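Local atomic coordinates of subclass B3 metallo-beta-lactamase (Sphingobium indicum, PDB entry 7LUU), a protein that binds two zinc ions and, as a subclass B3 metallo-beta-lactamase, probably inactivates beta-lactam antibiotics by hydrolysing their four-membered ring. Residues A[52-60]-A[70-78]; A[142-153]-A[172-180]. One frame throughout, in Å; residues are numbered along the deposited sequence.

Contact 1 (A[52-60]-A[70-78])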
ATOM      1  N   ALA A  52      -1.642  -8.535  14.967  1.00 21.25           N
ATOM      2  CA  ALA A  52      -1.291  -9.406  13.862  1.00 20.20           C
ATOM      3  C   ALA A  52      -2.171 -10.654  13.799  1.00 21.81           C
ATOM      4  O   ALA A  52      -2.317 -11.225  12.695  1.00 22.43           O
ATOM      5  CB  ALA A  52       0.223  -9.775  13.921  1.00 20.46           C
ATOM      6  N   LYS A  53      -2.799 -11.070  14.925  1.00 21.97           N
ATOM      7  CA  LYS A  53      -3.691 -12.231  14.859  1.00 22.91           C
ATOM      8  C   LYS A  53      -4.835 -11.994  13.881  1.00 29.74           C
ATOM      9  O   LYS A  53      -5.270 -12.931  13.194  1.00 29.09           O
ATOM     10  CB  LYS A  53      -4.233 -12.565  16.254  1.00 26.09           C
ATOM     11  CG  LYS A  53      -3.139 -12.979  17.193  1.00 28.31           C
ATOM     12  CD  LYS A  53      -3.640 -13.073  18.647  1.00 30.63           C
ATOM     13  CE  LYS A  53      -2.524 -13.525  19.564  1.00 35.38           C
ATOM     14  NZ  LYS A  53      -3.039 -13.500  20.987  1.00 43.44           N
ATOM     15  N   GLU A  54      -5.346 -10.765  13.817  1.00 23.95           N
ATOM     16  CA  GLU A  54      -6.356 -10.387  12.843  1.00 23.50           C
ATOM     17  C   GLU A  54      -5.745  -9.982  11.503  1.00 21.66           C
ATOM     18  O   GLU A  54      -6.213 -10.431  10.438  1.00 25.11           O
ATOM     19  CB  GLU A  54      -7.204  -9.220  13.350  1.00 29.69           C
ATOM     20  CG  GLU A  54      -7.924  -9.497  14.645  1.00 44.04           C
ATOM     21  CD  GLU A  54      -9.362  -9.058  14.597  1.00 66.25           C
ATOM     22  OE1 GLU A  54     -10.220  -9.944  14.807  1.00 74.47           O
ATOM     23  OE2 GLU A  54      -9.636  -7.846  14.337  1.00 72.05           O
ATOM     24  N   TRP A  55      -4.773  -9.063  11.529  1.00 20.94           N
ATOM     25  CA  TRP A  55      -4.205  -8.557  10.284  1.00 17.98           C
ATOM     26  C   TRP A  55      -3.651  -9.684   9.429  1.00 19.67           C
ATOM     27  O   TRP A  55      -3.781  -9.649   8.206  1.00 19.48           O
ATOM     28  CB  TRP A  55      -3.042  -7.592  10.556  1.00 18.26           C
ATOM     29  CG  TRP A  55      -3.421  -6.197  10.866  1.00 22.64           C
ATOM     30  CD1 TRP A  55      -4.534  -5.516  10.458  1.00 25.34           C
ATOM     31  CD2 TRP A  55      -2.617  -5.266  11.603  1.00 23.36           C
ATOM     32  NE1 TRP A  55      -4.474  -4.197  10.924  1.00 27.25           N
ATOM     33  CE2 TRP A  55      -3.305  -4.036  11.633  1.00 28.00           C
ATOM     34  CE3 TRP A  55      -1.376  -5.366  12.264  1.00 23.95           C
ATOM     35  CZ2 TRP A  55      -2.776  -2.906  12.291  1.00 27.15           C
ATOM     36  CZ3 TRP A  55      -0.868  -4.245  12.947  1.00 22.49           C
ATOM     37  CH2 TRP A  55      -1.569  -3.037  12.930  1.00 25.88           C
ATOM     38  N   LEU A  56      -2.956 -10.643  10.052  1.00 18.70           N
ATOM     39  CA  LEU A  56      -2.243 -11.654   9.288  1.00 16.63           C
ATOM     40  C   LEU A  56      -3.018 -12.978   9.244  1.00 18.16           C
ATOM     41  O   LEU A  56      -2.461 -14.010   8.902  1.00 20.20           O
ATOM     42  CB  LEU A  56      -0.850 -11.888   9.902  1.00 15.91           C
ATOM     43  CG  LEU A  56       0.014 -10.640   9.886  1.00 17.66           C
ATOM     44  CD1 LEU A  56       1.444 -11.001  10.399  1.00 16.56           C
ATOM     45  CD2 LEU A  56       0.142 -10.063   8.484  1.00 14.53           C
ATOM     46  N   ALA A  57      -4.326 -12.953   9.535  1.00 18.23           N
ATOM     47  CA  ALA A  57      -5.067 -14.202   9.394  1.00 19.10           C
ATOM     48  C   ALA A  57      -4.907 -14.731   7.958  1.00 17.93           C
ATOM     49  O   ALA A  57      -4.969 -13.962   6.989  1.00 17.38           O
ATOM     50  CB  ALA A  57      -6.541 -13.949   9.741  1.00 20.07           C
ATOM     51  N   PRO A  58      -4.681 -16.012   7.782  1.00 17.22           N
ATOM     52  CA  PRO A  58      -4.283 -16.497   6.464  1.00 16.22           C
ATOM     53  C   PRO A  58      -5.450 -16.592   5.507  1.00 16.88           C
ATOM     54  O   PRO A  58      -6.584 -16.951   5.892  1.00 21.34           O
ATOM     55  CB  PRO A  58      -3.728 -17.900   6.741  1.00 20.96           C
ATOM     56  CG  PRO A  58      -4.439 -18.336   8.043  1.00 23.16           C
ATOM     57  CD  PRO A  58      -4.571 -17.056   8.838  1.00 21.44           C
ATOM     58  N   LEU A  59      -5.119 -16.434   4.222  1.00 18.25           N
ATOM     59  CA  LEU A  59      -6.035 -16.675   3.100  1.00 19.54           C
ATOM     60  C   LEU A  59      -5.270 -17.403   2.010  1.00 18.97           C
ATOM     61  O   LEU A  59      -4.094 -17.102   1.777  1.00 19.40           O
ATOM     62  CB  LEU A  59      -6.572 -15.353   2.538  1.00 16.51           C
ATOM     63  CG  LEU A  59      -7.508 -14.548   3.463  1.00 16.70           C
ATOM     64  CD1 LEU A  59      -7.856 -13.216   2.776  1.00 18.44           C
ATOM     65  CD2 LEU A  59      -8.826 -15.358   3.818  1.00 21.04           C
ATOM     66  N   PRO A  60      -5.902 -18.302   1.266  1.00 18.53           N
ATOM     67  CA  PRO A  60      -5.214 -18.862   0.142  1.00 18.60           C
ATOM     68  C   PRO A  60      -4.894 -17.778  -0.872  1.00 17.11           C
ATOM     69  O   PRO A  60      -5.731 -16.902  -1.153  1.00 20.99           O
ATOM     70  CB  PRO A  60      -6.231 -19.862  -0.446  1.00 23.29           C
ATOM     71  CG  PRO A  60      -7.617 -19.246  -0.078  1.00 28.68           C
ATOM     72  CD  PRO A  60      -7.346 -18.682   1.333  1.00 19.13           C
ATOM     73  N   LEU A  70      -3.397 -12.000  -5.561  1.00 14.13           N
ATOM     74  CA  LEU A  70      -3.292 -11.598  -4.152  1.00 13.62           C
ATOM     75  C   LEU A  70      -2.524 -12.641  -3.365  1.00 13.63           C
ATOM     76  O   LEU A  70      -2.824 -13.848  -3.442  1.00 15.85           O
ATOM     77  CB  LEU A  70      -4.676 -11.461  -3.522  1.00 13.82           C
ATOM     78  CG  LEU A  70      -5.371 -10.215  -4.111  1.00 13.91           C
ATOM     79  CD1 LEU A  70      -6.821 -10.092  -3.640  1.00 16.46           C
ATOM     80  CD2 LEU A  70      -4.585  -8.868  -3.918  1.00 17.01           C
ATOM     81  N   VAL A  71      -1.551 -12.177  -2.587  1.00 13.00           N
ATOM     82  CA  VAL A  71      -0.730 -13.095  -1.766  1.00 13.86           C
ATOM     83  C   VAL A  71      -0.633 -12.612  -0.320  1.00 13.50           C
ATOM     84  O   VAL A  71       0.217 -13.058   0.451  1.00 15.83           O
ATOM     85  CB  VAL A  71       0.681 -13.293  -2.342  1.00 13.08           C
ATOM     86  CG1 VAL A  71       0.582 -14.088  -3.660  1.00 14.05           C
ATOM     87  CG2 VAL A  71       1.431 -11.941  -2.531  1.00 13.86           C
ATOM     88  N   GLY A  72      -1.533 -11.720   0.062  1.00 13.34           N
ATOM     89  CA  GLY A  72      -1.578 -11.170   1.396  1.00 12.99           C
ATOM     90  C   GLY A  72      -2.500 -11.920   2.351  1.00 13.50           C
ATOM     91  O   GLY A  72      -2.488 -13.173   2.397  1.00 16.85           O
ATOM     92  N   PHE A  73      -3.148 -11.178   3.237  1.00 12.66           N
ATOM     93  CA  PHE A  73      -3.805 -11.741   4.434  1.00 15.69           C
ATOM     94  C   PHE A  73      -5.211 -11.170   4.571  1.00 18.42           C
ATOM     95  O   PHE A  73      -5.593 -10.272   3.826  1.00 18.45           O
ATOM     96  CB  PHE A  73      -2.988 -11.389   5.677  1.00 16.08           C
ATOM     97  CG  PHE A  73      -1.547 -11.749   5.513  1.00 14.74           C
ATOM     98  CD1 PHE A  73      -1.151 -13.045   5.773  1.00 17.18           C
ATOM     99  CD2 PHE A  73      -0.603 -10.847   4.959  1.00 15.94           C
ATOM    100  CE1 PHE A  73       0.171 -13.424   5.572  1.00 21.54           C
ATOM    101  CE2 PHE A  73       0.706 -11.257   4.737  1.00 16.02           C
ATOM    102  CZ  PHE A  73       1.113 -12.519   5.038  1.00 17.85           C
ATOM    103  N   ALA A  74      -5.957 -11.629   5.611  1.00 16.91           N
ATOM    104  CA  ALA A  74      -7.324 -11.160   5.731  1.00 18.23           C
ATOM    105  C   ALA A  74      -7.374  -9.673   5.970  1.00 18.19           C
ATOM    106  O   ALA A  74      -8.302  -8.998   5.501  1.00 19.96           O
ATOM    107  CB  ALA A  74      -8.038 -11.920   6.859  1.00 20.27           C
ATOM    108  N   GLY A  75      -6.403  -9.135   6.688  1.00 16.16           N
ATOM    109  CA  GLY A  75      -6.479  -7.716   7.054  1.00 17.21           C
ATOM    110  C   GLY A  75      -5.481  -6.789   6.348  1.00 14.55           C
ATOM    111  O   GLY A  75      -5.519  -5.559   6.581  1.00 15.32           O
ATOM    112  N   LEU A  76      -4.618  -7.333   5.483  1.00 12.89           N
ATOM    113  CA  LEU A  76      -3.575  -6.513   4.813  1.00 12.23           C
ATOM    114  C   LEU A  76      -3.388  -7.075   3.429  1.00 13.19           C
ATOM    115  O   LEU A  76      -3.029  -8.253   3.255  1.00 16.07           O
ATOM    116  CB  LEU A  76      -2.242  -6.586   5.616  1.00 14.13           C
ATOM    117  CG  LEU A  76      -2.264  -5.966   7.020  1.00 16.41           C
ATOM    118  CD1 LEU A  76      -1.018  -6.313   7.812  1.00 19.61           C
ATOM    119  CD2 LEU A  76      -2.395  -4.437   6.869  1.00 18.15           C
ATOM    120  N   SER A  77      -3.551  -6.215   2.442  1.00 12.65           N
ATOM    121  CA  SER A  77      -3.422  -6.645   1.051  1.00 11.98           C
ATOM    122  C   SER A  77      -1.968  -6.632   0.620  1.00 12.73           C
ATOM    123  O   SER A  77      -1.235  -5.673   0.890  1.00 13.72           O
ATOM    124  CB  SER A  77      -4.208  -5.712   0.120  1.00 11.47           C
ATOM    125  OG  SER A  77      -5.600  -5.737   0.494  1.00 13.74           O
ATOM    126  N   VAL A  78      -1.571  -7.693  -0.087  1.00 11.74           N
ATOM    127  CA  VAL A  78      -0.281  -7.739  -0.799  1.00 12.69           C
ATOM    128  C   VAL A  78      -0.570  -8.290  -2.193  1.00 13.73           C
ATOM    129  O   VAL A  78      -1.197  -9.355  -2.313  1.00 13.98           O
ATOM    130  CB  VAL A  78       0.741  -8.650  -0.068  1.00 11.24           C
ATOM    131  CG1 VAL A  78       2.096  -8.694  -0.838  1.00 12.83           C
ATOM    132  CG2 VAL A  78       0.909  -8.203   1.419  1.00 13.45           C
TER
HETATM  133  O   HOH W   1      -3.249 -14.844   0.271  1.00 15.56           O
HETATM  134  O   HOH W   2      -2.238 -15.637   3.791  1.00 18.01           O
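Leu56 runs alongside Phe73, and its methyl CD2 sits over one face of the Phe73 ring in a CH-pi contact, 3.9 Å from CD2 to the ring centroid. Phe73 CG lies beside its backbone N (chi1 -51°), bringing the ring there, while helix 98-107 packs on it through Met100 and Ile101. The next hollow lies between Trp55 and Leu56: Leu76 pushes CD1 into it, 3.6 Å from Trp55 CB and 4.0 Å from Leu56 CD2, and its CD2 lies more loosely over a face of the indole. Where the chain passes closest to Trp55 it is Gly75, whose missing side chain lets the two backbones come together. Leu59 lays CD1 against Ala74 CA at 3.6 Å, and the methyls of Ala57 and Ala74 meet. Two backbone bonds pin the turn: Ala74 N to Ala57 O (2.9 Å) and Gly75 N to Trp55 O (3.1 Å). One water donates to both Leu59 O and Gly72 O; a second accepts from Leu59 N and reaches Gly72 O. Apolar bumps thus set the fit and main-chain polar groups the position, joining the end of helix 49-55 to a loop whose Leu76 packs near zinc ligands His127 and His267.

Contact 2 (A[142-153]-A[172-180]); sequences VVASRRGAEGLR and AVSRLRVMK. With SO4 (sulfate ion), chain B.
Ala172 and Val173 meet the end of helix 146-154: Val173 N donates to Leu152 O (2.9 Å), and Ala172 CB touches Arg153 O. Val173 then turns CG1 tip to tip toward Val142 CG2, 3.6 Å away, under Ile131 of helix 131-138. Arg175 gives its carbonyl to Val142 N, the first rung of a parallel ladder; its guanidinium turns to the carbonyls of Ala135 and Ala140. Leu176 shares a sheet face with Val142 and fills the space under the helix, its CD2 3.7 Å from Leu152 CD1 while CD1 lies beside the aliphatic part of Arg153. Arg177 is gripped at both backbone ends, N to Val142 O (2.8 Å) and O from Ala144 N. Val178 returns to the helix side, with CG2 3.8 Å from Ala149 CB and CG1 against the backbone of Arg146. Met179 N closes the ladder on Ala144 O, and its side chain crosses Val143 CG1 beside Trp207, their exact spacing doubtful. Water 3 joins Met179 O to Arg146 N at the helix start, where Ser145, the N-cap, accepts from Gly148 N through OG, which is also hydrogen-bonded to Gly203 O. Strand 141-144, the helix and strand 176-178 form a right-handed beta-alpha-beta crossover. Its interior is aliphatic; charge gathers at the outer helix surface, where Arg146 bridges to Glu150 and takes a sulfate at its guanidinium edge through NE and NH1, consistent with a surface that attracts anions, though this one probably comes from the crystallisation liquor.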
ATOM      1  N   VAL A 142      12.983  -1.570  -4.197  1.00 13.76           N
ATOM      2  CA  VAL A 142      11.763  -1.060  -3.579  1.00 14.95           C
ATOM      3  C   VAL A 142      11.423   0.255  -4.224  1.00 17.05           C
ATOM      4  O   VAL A 142      12.304   1.118  -4.388  1.00 17.14           O
ATOM      5  CB  VAL A 142      11.971  -0.895  -2.057  1.00 13.83           C
ATOM      6  CG1 VAL A 142      10.650  -0.372  -1.412  1.00 13.80           C
ATOM      7  CG2 VAL A 142      12.318  -2.232  -1.490  1.00 15.71           C
ATOM      8  N   VAL A 143      10.144   0.449  -4.525  1.00 12.75           N
ATOM      9  CA  VAL A 143       9.718   1.604  -5.322  1.00 15.44           C
ATOM     10  C   VAL A 143       8.705   2.385  -4.523  1.00 13.55           C
ATOM     11  O   VAL A 143       7.761   1.796  -3.993  1.00 12.75           O
ATOM     12  CB  VAL A 143       9.074   1.138  -6.635  1.00 13.65           C
ATOM     13  CG1 VAL A 143       8.723   2.374  -7.457  1.00 16.75           C
ATOM     14  CG2 VAL A 143       9.996   0.186  -7.437  1.00 15.25           C
ATOM     15  N   ALA A 144       8.896   3.718  -4.423  1.00 13.34           N
ATOM     16  CA  ALA A 144       8.004   4.530  -3.583  1.00 15.31           C
ATOM     17  C   ALA A 144       7.978   5.965  -4.104  1.00 13.89           C
ATOM     18  O   ALA A 144       8.743   6.340  -4.989  1.00 15.50           O
ATOM     19  CB  ALA A 144       8.447   4.544  -2.117  1.00 14.53           C
ATOM     20  N   SER A 145       7.113   6.758  -3.514  1.00 13.87           N
ATOM     21  CA  SER A 145       7.166   8.197  -3.720  1.00 14.19           C
ATOM     22  C   SER A 145       8.393   8.806  -3.065  1.00 13.30           C
ATOM     23  O   SER A 145       9.118   8.171  -2.273  1.00 14.79           O
ATOM     24  CB  SER A 145       5.924   8.852  -3.155  1.00 14.93           C
ATOM     25  OG  SER A 145       5.940   8.763  -1.749  1.00 16.41           O
ATOM     26  N   ARG A 146       8.625  10.076  -3.395  1.00 16.48           N
ATOM     27  CA  ARG A 146       9.746  10.795  -2.780  1.00 16.15           C
ATOM     28  C   ARG A 146       9.637  10.797  -1.244  1.00 17.97           C
ATOM     29  O   ARG A 146      10.587  10.408  -0.547  1.00 18.72           O
ATOM     30  CB  ARG A 146       9.839  12.227  -3.351  1.00 19.29           C
ATOM     31  CG  ARG A 146      11.082  12.956  -2.762  1.00 21.86           C
ATOM     32  CD  ARG A 146      11.163  14.395  -3.259  1.00 28.81           C
ATOM     33  NE  ARG A 146      10.045  15.184  -2.719  1.00 33.80           N
ATOM     34  CZ  ARG A 146      10.070  15.825  -1.544  1.00 32.35           C
ATOM     35  NH1 ARG A 146       9.011  16.479  -1.165  1.00 31.27           N
ATOM     36  NH2 ARG A 146      11.126  15.775  -0.733  1.00 36.08           N
ATOM     37  N   ARG A 147       8.485  11.248  -0.698  1.00 16.70           N
ATOM     38  CA  ARG A 147       8.314  11.274   0.753  1.00 17.32           C
ATOM     39  C   ARG A 147       8.215   9.879   1.339  1.00 15.52           C
ATOM     40  O   ARG A 147       8.707   9.613   2.464  1.00 16.36           O
ATOM     41  CB  ARG A 147       7.069  12.111   1.105  1.00 15.56           C
ATOM     42  CG  ARG A 147       7.291  13.603   0.879  1.00 19.09           C
ATOM     43  CD  ARG A 147       8.409  14.236   1.735  1.00 22.71           C
ATOM     44  NE  ARG A 147       8.352  13.843   3.134  1.00 20.39           N
ATOM     45  CZ  ARG A 147       7.482  14.305   4.034  1.00 20.53           C
ATOM     46  NH1 ARG A 147       6.621  15.295   3.693  1.00 19.37           N
ATOM     47  NH2 ARG A 147       7.514  13.811   5.290  1.00 22.45           N
ATOM     48  N   GLY A 148       7.550   8.992   0.610  1.00 15.27           N
ATOM     49  CA  GLY A 148       7.466   7.606   1.040  1.00 13.51           C
ATOM     50  C   GLY A 148       8.843   6.989   1.193  1.00 15.36           C
ATOM     51  O   GLY A 148       9.125   6.341   2.199  1.00 14.57           O
ATOM     52  N   ALA A 149       9.709   7.187   0.188  1.00 16.07           N
ATOM     53  CA  ALA A 149      11.068   6.648   0.244  1.00 18.88           C
ATOM     54  C   ALA A 149      11.839   7.154   1.461  1.00 17.32           C
ATOM     55  O   ALA A 149      12.653   6.414   2.058  1.00 15.90           O
ATOM     56  CB  ALA A 149      11.833   7.016  -1.030  1.00 17.79           C
ATOM     57  N   GLU A 150      11.624   8.406   1.816  1.00 15.07           N
ATOM     58  CA  GLU A 150      12.304   8.959   2.992  1.00 15.65           C
ATOM     59  C   GLU A 150      11.883   8.217   4.259  1.00 15.27           C
ATOM     60  O   GLU A 150      12.736   7.902   5.119  1.00 17.28           O
ATOM     61  CB  GLU A 150      11.969  10.443   3.163  1.00 19.13           C
ATOM     62  CG  GLU A 150      12.544  11.329   2.058  1.00 17.98           C
ATOM     63  CD  GLU A 150      12.103  12.773   2.164  1.00 30.27           C
ATOM     64  OE1 GLU A 150      11.254  13.105   3.004  1.00 25.85           O
ATOM     65  OE2 GLU A 150      12.661  13.591   1.389  1.00 32.80           O
ATOM     66  N   GLY A 151      10.586   7.904   4.361  1.00 16.21           N
ATOM     67  CA  GLY A 151      10.110   7.132   5.495  1.00 18.63           C
ATOM     68  C   GLY A 151      10.592   5.702   5.455  1.00 16.95           C
ATOM     69  O   GLY A 151      10.844   5.114   6.498  1.00 16.10           O
ATOM     70  N   LEU A 152      10.715   5.125   4.247  1.00 14.47           N
ATOM     71  CA  LEU A 152      11.199   3.743   4.153  1.00 13.72           C
ATOM     72  C   LEU A 152      12.656   3.663   4.576  1.00 15.47           C
ATOM     73  O   LEU A 152      13.053   2.705   5.225  1.00 14.59           O
ATOM     74  CB  LEU A 152      11.020   3.218   2.709  1.00 13.47           C
ATOM     75  CG  LEU A 152       9.550   3.045   2.270  1.00 14.97           C
ATOM     76  CD1 LEU A 152       9.543   2.635   0.778  1.00 16.39           C
ATOM     77  CD2 LEU A 152       8.853   1.959   3.106  1.00 21.24           C
ATOM     78  N   ARG A 153      13.457   4.666   4.203  1.00 16.82           N
ATOM     79  CA  ARG A 153      14.884   4.688   4.540  1.00 16.29           C
ATOM     80  C   ARG A 153      15.065   4.809   6.022  1.00 18.00           C
ATOM     81  O   ARG A 153      16.024   4.234   6.604  1.00 19.55           O
ATOM     82  CB  ARG A 153      15.579   5.891   3.875  1.00 19.02           C
ATOM     83  CG  ARG A 153      15.843   5.779   2.407  1.00 31.74           C
ATOM     84  CD  ARG A 153      16.649   7.018   1.814  1.00 34.37           C
ATOM     85  NE  ARG A 153      16.456   7.050   0.378  1.00 41.64           N
ATOM     86  CZ  ARG A 153      15.677   7.917  -0.267  1.00 43.83           C
ATOM     87  NH1 ARG A 153      15.572   7.834  -1.598  1.00 40.26           N
ATOM     88  NH2 ARG A 153      15.018   8.855   0.415  1.00 34.24           N
ATOM     89  N   ALA A 172      14.337  -0.854   8.186  1.00 17.16           N
ATOM     90  CA  ALA A 172      14.613   0.189   7.205  1.00 18.90           C
ATOM     91  C   ALA A 172      15.011  -0.408   5.861  1.00 16.20           C
ATOM     92  O   ALA A 172      15.572  -1.498   5.774  1.00 19.56           O
ATOM     93  CB  ALA A 172      15.719   1.134   7.686  1.00 19.93           C
ATOM     94  N   VAL A 173      14.726   0.341   4.798  1.00 16.90           N
ATOM     95  CA  VAL A 173      14.997  -0.095   3.438  1.00 17.65           C
ATOM     96  C   VAL A 173      16.055   0.818   2.855  1.00 23.40           C
ATOM     97  O   VAL A 173      15.933   2.039   2.945  1.00 30.42           O
ATOM     98  CB  VAL A 173      13.714   0.032   2.572  1.00 17.58           C
ATOM     99  CG1 VAL A 173      13.960  -0.344   1.062  1.00 24.48           C
ATOM    100  CG2 VAL A 173      12.604  -0.777   3.123  1.00 18.41           C
ATOM    101  N   SER A 174      16.971   0.247   2.102  1.00 26.12           N
ATOM    102  CA  SER A 174      17.987   1.088   1.497  1.00 33.88           C
ATOM    103  C   SER A 174      17.919   1.102  -0.019  1.00 33.80           C
ATOM    104  O   SER A 174      18.314   2.098  -0.623  1.00 31.54           O
ATOM    105  CB  SER A 174      19.392   0.635   1.950  1.00 37.82           C
ATOM    106  OG  SER A 174      19.499  -0.785   1.922  1.00 44.91           O
ATOM    107  N   ARG A 175      17.398   0.043  -0.653  1.00 26.77           N
ATOM    108  CA  ARG A 175      17.539  -0.142  -2.109  1.00 26.76           C
ATOM    109  C   ARG A 175      16.251   0.396  -2.721  1.00 30.68           C
ATOM    110  O   ARG A 175      15.286  -0.373  -2.879  1.00 27.03           O
ATOM    111  CB  ARG A 175      17.717  -1.620  -2.486  1.00 27.85           C
ATOM    112  CG  ARG A 175      17.920  -1.911  -4.010  1.00 27.74           C
ATOM    113  CD  ARG A 175      17.856  -3.404  -4.335  1.00 28.21           C
ATOM    114  NE  ARG A 175      18.866  -4.200  -3.627  1.00 31.94           N
ATOM    115  CZ  ARG A 175      18.618  -5.315  -2.924  1.00 34.72           C
ATOM    116  NH1 ARG A 175      17.383  -5.834  -2.836  1.00 23.36           N
ATOM    117  NH2 ARG A 175      19.661  -5.948  -2.329  1.00 35.82           N
ATOM    118  N   LEU A 176      16.261   1.697  -3.116  1.00 26.60           N
ATOM    119  CA  LEU A 176      15.024   2.476  -3.327  1.00 19.53           C
ATOM    120  C   LEU A 176      15.041   3.221  -4.646  1.00 22.60           C
ATOM    121  O   LEU A 176      16.046   3.862  -5.009  1.00 26.32           O
ATOM    122  CB  LEU A 176      14.823   3.533  -2.263  1.00 23.52           C
ATOM    123  CG  LEU A 176      14.278   2.940  -0.966  1.00 27.04           C
ATOM    124  CD1 LEU A 176      14.664   3.782   0.195  1.00 25.25           C
ATOM    125  CD2 LEU A 176      12.792   2.873  -1.026  1.00 22.57           C
ATOM    126  N   ARG A 177      13.923   3.169  -5.347  1.00 17.71           N
ATOM    127  CA  ARG A 177      13.704   3.894  -6.574  1.00 17.57           C
ATOM    128  C   ARG A 177      12.525   4.791  -6.309  1.00 18.85           C
ATOM    129  O   ARG A 177      11.496   4.303  -5.838  1.00 19.35           O
ATOM    130  CB  ARG A 177      13.343   2.947  -7.719  1.00 17.12           C
ATOM    131  CG  ARG A 177      12.885   3.679  -8.992  1.00 20.99           C
ATOM    132  CD  ARG A 177      12.768   2.630 -10.095  1.00 25.42           C
ATOM    133  NE  ARG A 177      12.172   3.144 -11.306  1.00 26.40           N
ATOM    134  CZ  ARG A 177      12.311   2.543 -12.490  1.00 27.72           C
ATOM    135  NH1 ARG A 177      11.747   3.050 -13.581  1.00 27.95           N
ATOM    136  NH2 ARG A 177      13.041   1.431 -12.574  1.00 28.02           N
ATOM    137  N   VAL A 178      12.673   6.088  -6.573  1.00 16.14           N
ATOM    138  CA  VAL A 178      11.569   7.036  -6.370  1.00 17.04           C
ATOM    139  C   VAL A 178      10.799   7.211  -7.677  1.00 16.31           C
ATOM    140  O   VAL A 178      11.399   7.467  -8.735  1.00 19.00           O
ATOM    141  CB  VAL A 178      12.105   8.385  -5.893  1.00 18.96           C
ATOM    142  CG1 VAL A 178      11.037   9.467  -5.904  1.00 18.39           C
ATOM    143  CG2 VAL A 178      12.669   8.221  -4.496  1.00 19.41           C
ATOM    144  N   MET A 179       9.475   7.111  -7.607  1.00 16.24           N
ATOM    145  CA  MET A 179       8.603   7.531  -8.728  1.00 15.72           C
ATOM    146  C   MET A 179       7.920   8.845  -8.428  1.00 18.24           C
ATOM    147  O   MET A 179       7.412   9.046  -7.324  1.00 19.08           O
ATOM    148  CB  MET A 179       7.489   6.552  -8.910  1.00 18.14           C
ATOM    149  CG  MET A 179       8.078   5.365  -8.933  1.00 27.13           C
ATOM    150  SD  MET A 179       8.418   4.983 -10.520  1.00 34.44           S
ATOM    151  CE  MET A 179       7.184   3.758 -10.278  1.00 15.19           C
ATOM    152  N   LYS A 180       7.827   9.680  -9.460  1.00 18.44           N
ATOM    153  CA  LYS A 180       7.047  10.905  -9.410  1.00 17.65           C
ATOM    154  C   LYS A 180       5.596  10.607  -9.692  1.00 18.33           C
ATOM    155  O   LYS A 180       5.239   9.573 -10.233  1.00 18.07           O
ATOM    156  CB  LYS A 180       7.530  11.862 -10.495  1.00 18.11           C
ATOM    157  CG  LYS A 180       8.984  12.282 -10.320  1.00 25.37           C
ATOM    158  CD  LYS A 180       9.284  13.416 -11.249  1.00 30.31           C
ATOM    159  CE  LYS A 180      10.666  13.992 -11.031  1.00 37.55           C
ATOM    160  NZ  LYS A 180      11.233  14.526 -12.312  1.00 47.54           N
TER
HETATM  161  S   SO4 B 326       6.795  15.864  -3.967  1.00 85.80           S
HETATM  162  O1  SO4 B 326       7.066  17.271  -3.695  1.00 90.10           O
HETATM  163  O2  SO4 B 326       6.803  15.134  -2.705  1.00 89.37           O
HETATM  164  O3  SO4 B 326       5.469  15.769  -4.582  1.00 86.82           O
HETATM  165  O4  SO4 B 326       7.839  15.306  -4.827  1.00 83.44           O
HETATM  166  O   HOH W   3       7.131  11.204  -5.749  1.00 19.30           O
HETATM  167  O   HOH W   4      18.167   2.820   5.278  1.00 39.51           O
HETATM  168  O   HOH W   5      16.549   6.930  -4.065  1.00 46.47           O

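From the N terminus, helix 49-55 comes first; contact 1 closes a short loop when the chain, after the hairpin strands 62-65 and 68-70, returns with 70-78 to the end of that helix. The chain then runs, among other elements, through strands 79-82, 87-90 and 115-119 and past the zinc ligands of 122-127 before contact 2 opens. Residues 172-180 close this second loop, adding strand 176-178 as an outermost strand of the seven-stranded sheet. The two loops follow in series, neither nesting nor crossing. Their centres lie about 24 Å apart on opposite sides of the chain's centre, contact 1 joining the N-terminal helix to the loop before strand 79-82, contact 2 building the sheet edge farthest from strand 62-65.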